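Local coordinates for protein interferon-inducible and double-stranded-dependent eIF-2kinase (Carassius auratus, PDB 4KMF) that binds Z-DNA through its Zalpha domain, the part of the protein in this chain, and probably acts as an eIF-2alpha kinase, at residues E3-L14 against R38-V49. Residues are numbered along the deposited sequence; the frame is centred on the assembly and turned at random.
With nucleotides of chain B.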
loop_
_atom_site.group_PDB
_atom_site.type_symbol
_atom_site.label_atom_id
_atom_site.label_comp_id
_atom_site.label_asym_id
_atom_site.label_seq_id
_atom_site.Cartn_x
_atom_site.Cartn_y
_atom_site.Cartn_z
ATOM N N GLU A 3 6.161 -19.777 4.680
ATOM C CA GLU A 3 5.520 -19.071 3.553
ATOM C C GLU A 3 5.006 -20.067 2.522
ATOM O O GLU A 3 3.877 -19.946 2.042
ATOM C CB GLU A 3 6.460 -18.057 2.869
ATOM C CG GLU A 3 7.200 -17.111 3.798
ATOM C CD GLU A 3 6.345 -16.012 4.418
ATOM O OE1 GLU A 3 6.119 -14.961 3.766
ATOM O OE2 GLU A 3 5.949 -16.170 5.596
ATOM N N THR A 4 5.838 -21.061 2.203
ATOM C CA THR A 4 5.439 -22.143 1.315
ATOM C C THR A 4 4.199 -22.857 1.826
ATOM O O THR A 4 3.270 -23.094 1.070
ATOM C CB THR A 4 6.582 -23.107 1.045
ATOM O OG1 THR A 4 7.698 -22.354 0.562
ATOM C CG2 THR A 4 6.211 -24.129 -0.001
ATOM N N GLN A 5 4.169 -23.143 3.125
ATOM C CA GLN A 5 3.042 -23.793 3.737
ATOM C C GLN A 5 1.767 -22.923 3.691
ATOM O O GLN A 5 0.696 -23.404 3.335
ATOM C CB GLN A 5 3.421 -24.211 5.164
ATOM C CG GLN A 5 2.278 -24.787 5.936
ATOM C CD GLN A 5 1.779 -26.073 5.355
ATOM O OE1 GLN A 5 2.479 -26.743 4.585
ATOM N NE2 GLN A 5 0.547 -26.443 5.724
ATOM N N MET A 6 1.893 -21.633 3.974
ATOM C CA MET A 6 0.789 -20.682 3.771
ATOM C C MET A 6 0.276 -20.660 2.318
ATOM O O MET A 6 -0.935 -20.611 2.088
ATOM C CB MET A 6 1.226 -19.274 4.140
ATOM C CG MET A 6 0.129 -18.412 4.673
ATOM S SD MET A 6 -0.146 -18.775 6.430
ATOM C CE MET A 6 -1.431 -20.024 6.295
ATOM N N GLU A 7 1.204 -20.651 1.355
ATOM C CA GLU A 7 0.837 -20.687 -0.053
ATOM C C GLU A 7 0.058 -21.948 -0.407
ATOM O O GLU A 7 -0.940 -21.880 -1.144
ATOM C CB GLU A 7 2.053 -20.396 -0.951
ATOM C CG GLU A 7 2.514 -18.934 -0.720
ATOM C CD GLU A 7 3.561 -18.363 -1.657
ATOM O OE1 GLU A 7 4.052 -19.074 -2.560
ATOM O OE2 GLU A 7 3.869 -17.150 -1.482
ATOM N N ARG A 8 0.471 -23.081 0.161
ATOM C CA ARG A 8 -0.223 -24.362 -0.029
ATOM C C ARG A 8 -1.653 -24.293 0.468
ATOM O O ARG A 8 -2.579 -24.781 -0.212
ATOM C CB ARG A 8 0.517 -25.472 0.721
ATOM C CG ARG A 8 1.686 -26.092 -0.021
ATOM C CD ARG A 8 2.428 -26.997 0.967
ATOM N NE ARG A 8 3.686 -27.554 0.460
ATOM C CZ ARG A 8 4.326 -28.586 1.024
ATOM N NH1 ARG A 8 3.833 -29.171 2.112
ATOM N NH2 ARG A 8 5.459 -29.048 0.499
ATOM N N LYS A 9 -1.839 -23.650 1.626
ATOM C CA LYS A 9 -3.169 -23.463 2.187
ATOM C C LYS A 9 -4.068 -22.605 1.296
ATOM O O LYS A 9 -5.245 -22.903 1.140
ATOM C CB LYS A 9 -3.071 -22.877 3.588
ATOM C CG LYS A 9 -2.446 -23.845 4.574
ATOM C CD LYS A 9 -2.617 -23.390 6.016
ATOM C CE LYS A 9 -1.969 -24.407 6.931
ATOM N NZ LYS A 9 -2.624 -24.629 8.278
ATOM N N ILE A 10 -3.508 -21.550 0.702
ATOM C CA ILE A 10 -4.230 -20.688 -0.241
ATOM C C ILE A 10 -4.624 -21.479 -1.494
ATOM O O ILE A 10 -5.755 -21.389 -1.968
ATOM C CB ILE A 10 -3.388 -19.418 -0.574
ATOM C CG1 ILE A 10 -3.312 -18.517 0.667
ATOM C CG2 ILE A 10 -3.952 -18.625 -1.768
ATOM C CD1 ILE A 10 -2.138 -17.494 0.685
ATOM N N ILE A 11 -3.689 -22.252 -2.034
ATOM C CA ILE A 11 -4.006 -23.124 -3.180
ATOM C C ILE A 11 -5.127 -24.125 -2.854
ATOM O O ILE A 11 -6.054 -24.311 -3.657
ATOM C CB ILE A 11 -2.738 -23.863 -3.722
ATOM C CG1 ILE A 11 -1.708 -22.845 -4.232
ATOM C CG2 ILE A 11 -3.082 -24.901 -4.802
ATOM C CD1 ILE A 11 -2.166 -21.984 -5.408
ATOM N N ASP A 12 -5.053 -24.743 -1.675
ATOM C CA ASP A 12 -6.088 -25.694 -1.249
ATOM C C ASP A 12 -7.443 -25.001 -1.149
ATOM O O ASP A 12 -8.477 -25.561 -1.561
ATOM C CB ASP A 12 -5.723 -26.324 0.108
ATOM C CG ASP A 12 -4.511 -27.251 0.035
ATOM O OD1 ASP A 12 -4.096 -27.687 -1.068
ATOM O OD2 ASP A 12 -3.969 -27.573 1.119
ATOM N N PHE A 13 -7.438 -23.785 -0.596
ATOM C CA PHE A 13 -8.643 -22.987 -0.520
ATOM C C PHE A 13 -9.274 -22.750 -1.906
ATOM O O PHE A 13 -10.511 -22.890 -2.086
ATOM C CB PHE A 13 -8.394 -21.660 0.203
ATOM C CG PHE A 13 -9.637 -20.840 0.326
ATOM C CD1 PHE A 13 -9.952 -19.856 -0.629
ATOM C CD2 PHE A 13 -10.560 -21.106 1.349
ATOM C CE1 PHE A 13 -11.166 -19.155 -0.550
ATOM C CE2 PHE A 13 -11.746 -20.369 1.443
ATOM C CZ PHE A 13 -12.042 -19.398 0.505
ATOM N N LEU A 14 -8.450 -22.350 -2.878
ATOM C CA LEU A 14 -8.981 -22.137 -4.228
ATOM C C LEU A 14 -9.439 -23.427 -4.885
ATOM O O LEU A 14 -10.426 -23.410 -5.610
ATOM C CB LEU A 14 -8.003 -21.373 -5.118
ATOM C CG LEU A 14 -7.681 -19.970 -4.603
ATOM C CD1 LEU A 14 -6.459 -19.415 -5.311
ATOM C CD2 LEU A 14 -8.875 -19.009 -4.751
ATOM N N ARG A 38 0.283 -10.599 -0.734
ATOM C CA ARG A 38 1.699 -10.938 -0.925
ATOM C C ARG A 38 1.816 -12.369 -1.500
ATOM O O ARG A 38 2.470 -12.601 -2.514
ATOM C CB ARG A 38 2.455 -10.817 0.396
ATOM C CG ARG A 38 3.912 -11.230 0.248
ATOM C CD ARG A 38 4.692 -10.929 1.519
ATOM N NE ARG A 38 4.754 -12.073 2.411
ATOM C CZ ARG A 38 4.236 -12.118 3.645
ATOM N NH1 ARG A 38 3.610 -11.053 4.163
ATOM N NH2 ARG A 38 4.357 -13.239 4.374
ATOM N N HIS A 39 1.138 -13.309 -0.861
ATOM C CA HIS A 39 1.153 -14.688 -1.320
ATOM C C HIS A 39 0.505 -14.897 -2.674
ATOM O O HIS A 39 1.037 -15.655 -3.490
ATOM C CB HIS A 39 0.554 -15.615 -0.268
ATOM C CG HIS A 39 1.349 -15.666 0.995
ATOM N ND1 HIS A 39 2.705 -15.936 1.015
ATOM C CD2 HIS A 39 0.990 -15.452 2.281
ATOM C CE1 HIS A 39 3.140 -15.904 2.262
ATOM N NE2 HIS A 39 2.120 -15.613 3.051
ATOM N N LEU A 40 -0.639 -14.256 -2.927
ATOM C CA LEU A 40 -1.317 -14.420 -4.229
ATOM C C LEU A 40 -0.416 -13.940 -5.386
ATOM O O LEU A 40 -0.326 -14.602 -6.418
ATOM C CB LEU A 40 -2.641 -13.648 -4.256
ATOM C CG LEU A 40 -3.749 -14.359 -3.455
ATOM C CD1 LEU A 40 -4.984 -13.465 -3.288
ATOM C CD2 LEU A 40 -4.083 -15.718 -4.066
ATOM N N TYR A 41 0.243 -12.789 -5.213
ATOM C CA TYR A 41 1.110 -12.283 -6.277
ATOM C C TYR A 41 2.381 -13.121 -6.439
ATOM O O TYR A 41 2.829 -13.298 -7.576
ATOM C CB TYR A 41 1.399 -10.776 -6.124
ATOM C CG TYR A 41 0.213 -9.919 -6.548
ATOM C CD1 TYR A 41 -0.779 -9.545 -5.613
ATOM C CD2 TYR A 41 0.064 -9.498 -7.871
ATOM C CE1 TYR A 41 -1.886 -8.780 -5.987
ATOM C CE2 TYR A 41 -1.055 -8.729 -8.261
ATOM C CZ TYR A 41 -2.033 -8.388 -7.308
ATOM O OH TYR A 41 -3.128 -7.636 -7.715
ATOM N N ASN A 42 2.931 -13.681 -5.343
ATOM C CA ASN A 42 4.041 -14.666 -5.479
ATOM C C ASN A 42 3.555 -15.895 -6.236
ATOM O O ASN A 42 4.242 -16.379 -7.139
ATOM C CB ASN A 42 4.526 -15.180 -4.111
ATOM C CG ASN A 42 5.257 -14.145 -3.297
ATOM O OD1 ASN A 42 5.792 -13.185 -3.821
ATOM N ND2 ASN A 42 5.342 -14.392 -1.995
ATOM N N LEU A 43 2.361 -16.385 -5.880
ATOM C CA LEU A 43 1.752 -17.536 -6.563
ATOM C C LEU A 43 1.496 -17.235 -8.036
ATOM O O LEU A 43 1.517 -18.124 -8.863
ATOM C CB LEU A 43 0.470 -17.985 -5.853
ATOM C CG LEU A 43 0.646 -18.744 -4.546
ATOM C CD1 LEU A 43 -0.680 -18.888 -3.849
ATOM C CD2 LEU A 43 1.269 -20.128 -4.839
ATOM N N GLN A 44 1.251 -15.984 -8.383
ATOM C CA GLN A 44 1.139 -15.617 -9.770
ATOM C C GLN A 44 2.489 -15.622 -10.495
ATOM O O GLN A 44 2.600 -16.115 -11.628
ATOM C CB GLN A 44 0.479 -14.254 -9.866
ATOM C CG GLN A 44 0.195 -13.880 -11.312
ATOM C CD GLN A 44 -0.597 -12.641 -11.412
ATOM O OE1 GLN A 44 -1.722 -12.666 -11.908
ATOM N NE2 GLN A 44 -0.022 -11.531 -10.978
ATOM N N ARG A 45 3.527 -15.110 -9.837
ATOM C CA ARG A 45 4.883 -15.195 -10.364
ATOM C C ARG A 45 5.312 -16.638 -10.595
ATOM O O ARG A 45 6.028 -16.917 -11.536
ATOM C CB ARG A 45 5.879 -14.531 -9.422
ATOM C CG ARG A 45 5.826 -13.045 -9.413
ATOM C CD ARG A 45 7.004 -12.465 -8.613
ATOM N NE ARG A 45 8.115 -12.127 -9.512
ATOM C CZ ARG A 45 9.335 -11.728 -9.124
ATOM N NH1 ARG A 45 9.646 -11.591 -7.837
ATOM N NH2 ARG A 45 10.249 -11.433 -10.036
ATOM N N SER A 46 4.812 -17.556 -9.778
ATOM C CA SER A 46 5.232 -18.941 -9.844
ATOM C C SER A 46 4.269 -19.782 -10.660
ATOM O O SER A 46 4.360 -21.011 -10.665
ATOM C CB SER A 46 5.478 -19.525 -8.450
ATOM O OG SER A 46 4.305 -19.552 -7.659
ATOM N N ASN A 47 3.352 -19.103 -11.350
ATOM C CA ASN A 47 2.439 -19.707 -12.338
ATOM C C ASN A 47 1.464 -20.696 -11.701
ATOM O O ASN A 47 1.041 -21.678 -12.320
ATOM C CB ASN A 47 3.225 -20.313 -13.519
ATOM C CG ASN A 47 2.325 -20.733 -14.673
ATOM O OD1 ASN A 47 1.444 -19.981 -15.105
ATOM N ND2 ASN A 47 2.542 -21.954 -15.181
ATOM N N GLN A 48 1.062 -20.420 -10.465
ATOM C CA GLN A 48 0.120 -21.321 -9.793
ATOM C C GLN A 48 -1.304 -20.749 -9.780
ATOM O O GLN A 48 -2.283 -21.489 -9.668
ATOM C CB GLN A 48 0.587 -21.607 -8.370
ATOM C CG GLN A 48 1.953 -22.316 -8.335
ATOM C CD GLN A 48 2.429 -22.612 -6.933
ATOM O OE1 GLN A 48 3.357 -21.959 -6.397
ATOM N NE2 GLN A 48 1.791 -23.578 -6.310
ATOM N N VAL A 49 -1.410 -19.428 -9.847
ATOM C CA VAL A 49 -2.696 -18.741 -9.863
ATOM C C VAL A 49 -2.656 -17.621 -10.891
ATOM O O VAL A 49 -1.578 -17.241 -11.342
ATOM C CB VAL A 49 -3.120 -18.129 -8.449
ATOM C CG1 VAL A 49 -3.177 -19.189 -7.351
ATOM C CG2 VAL A 49 -2.214 -16.997 -8.033
ATOM P P DG B 5 -2.325 -5.072 -0.212
ATOM O OP1 DG B 5 -3.656 -5.685 -0.173
ATOM O OP2 DG B 5 -1.723 -4.449 1.006
ATOM O "O5'" DG B 5 -1.263 -6.117 -0.790
ATOM C "C5'" DG B 5 0.119 -5.760 -0.873
ATOM C "C4'" DG B 5 0.800 -6.871 -1.637
ATOM O "O4'" DG B 5 0.277 -7.000 -2.978
ATOM C "C3'" DG B 5 2.285 -6.625 -1.766
ATOM O "O3'" DG B 5 2.859 -7.466 -0.777
ATOM C "C2'" DG B 5 2.649 -7.132 -3.152
ATOM C "C1'" DG B 5 1.340 -7.234 -3.899
ATOM N N9 DG B 5 1.166 -6.198 -4.925
ATOM C C8 DG B 5 0.849 -6.407 -6.252
ATOM N N7 DG B 5 0.721 -5.307 -6.934
ATOM C C5 DG B 5 0.991 -4.288 -6.010
ATOM C C6 DG B 5 0.971 -2.878 -6.194
ATOM O O6 DG B 5 0.727 -2.289 -7.263
ATOM N N1 DG B 5 1.283 -2.163 -5.024
ATOM C C2 DG B 5 1.566 -2.773 -3.811
ATOM N N2 DG B 5 1.826 -1.952 -2.782
ATOM N N3 DG B 5 1.529 -4.125 -3.615
ATOM C C4 DG B 5 1.279 -4.820 -4.766
ATOM P P DC B 4 -4.993 -5.628 -5.385
ATOM O OP1 DC B 4 -4.695 -7.064 -5.602
ATOM O OP2 DC B 4 -5.878 -5.305 -4.272
ATOM O "O5'" DC B 4 -3.658 -4.786 -5.225
ATOM C "C5'" DC B 4 -2.453 -5.368 -4.663
ATOM C "C4'" DC B 4 -1.900 -4.391 -3.619
ATOM O "O4'" DC B 4 -1.483 -3.161 -4.265
ATOM C "C3'" DC B 4 -2.892 -3.947 -2.544
ATOM O "O3'" DC B 4 -2.248 -3.862 -1.264
ATOM C "C2'" DC B 4 -3.327 -2.561 -2.986
ATOM C "C1'" DC B 4 -2.004 -2.066 -3.520
ATOM N N1 DC B 4 -2.153 -0.892 -4.391
ATOM C C2 DC B 4 -2.172 0.387 -3.821
ATOM O O2 DC B 4 -2.060 0.507 -2.604
ATOM N N3 DC B 4 -2.300 1.468 -4.640
ATOM C C4 DC B 4 -2.443 1.295 -5.965
ATOM N N4 DC B 4 -2.531 2.367 -6.736
ATOM C C5 DC B 4 -2.417 -0.007 -6.572
ATOM C C6 DC B 4 -2.287 -1.064 -5.757
ATOM P P DC B 6 4.245 -7.152 -0.049
ATOM O OP1 DC B 6 5.015 -8.411 -0.114
ATOM O OP2 DC B 6 3.860 -6.625 1.271
ATOM O "O5'" DC B 6 5.017 -6.078 -0.894
ATOM C "C5'" DC B 6 6.351 -5.906 -0.474
ATOM C "C4'" DC B 6 6.690 -4.438 -0.562
ATOM O "O4'" DC B 6 6.724 -4.056 -1.956
ATOM C "C3'" DC B 6 5.757 -3.460 0.122
ATOM O "O3'" DC B 6 6.585 -2.457 0.694
ATOM C "C2'" DC B 6 4.943 -2.868 -1.026
ATOM C "C1'" DC B 6 5.958 -2.877 -2.151
ATOM N N1 DC B 6 5.389 -2.928 -3.535
ATOM C C2 DC B 6 5.114 -1.718 -4.183
ATOM O O2 DC B 6 5.322 -0.658 -3.585
ATOM N N3 DC B 6 4.635 -1.742 -5.440
ATOM C C4 DC B 6 4.420 -2.932 -6.030
ATOM N N4 DC B 6 3.931 -2.933 -7.276
ATOM C C5 DC B 6 4.706 -4.191 -5.391
ATOM C C6 DC B 6 5.175 -4.135 -4.138
HETATM O O HOH W 1 5.040 -18.645 -4.946
#
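Glu7 reaches across to His39 and Asn42 where segment 3-14 of this winged helix-turn-helix Zalpha domain crosses segment 38-45 of the recognition helix at a signed angle of -85°. With CG anti to its carbonyl carbon (chi1 -66°) and the chain extended beyond, Glu7 carries its carboxylate to the His39 ring, the planes 79° apart. Glu7 OE2 accepts twice: His39 ND1, 3.0 Å away, uses its anti lone pair, and Asn42 ND2, 3.2 Å from it, comes nearly in line with the C-O bond. Glu7 OE1 takes a water that also donates to Ser46 OG. With alanine at this site, His39 ND1 and Asn42 ND2 would probably lose their shared acceptor and the imidazole be freer to turn. In the salt bridge, Arg38 NH2 donates to Glu3 OE1 at 2.5 Å, on its syn lone pair, the two planes nearly parallel. Met6 CB makes a CH-pi contact over one face of the His39 ring. Farther along 3-14 the contact turns apolar: Ile10 CG2 packs on Leu40 CD2 and Leu43 CD1, and Ile11 CD1 reaches Val49 CG1 at 3.6 Å. On the DNA side, C8 of DG5 of chain B sits over the centre of one Tyr41 ring face, and Tyr41 OH donates to OP1 of DC4 of chain B at 2.7 Å.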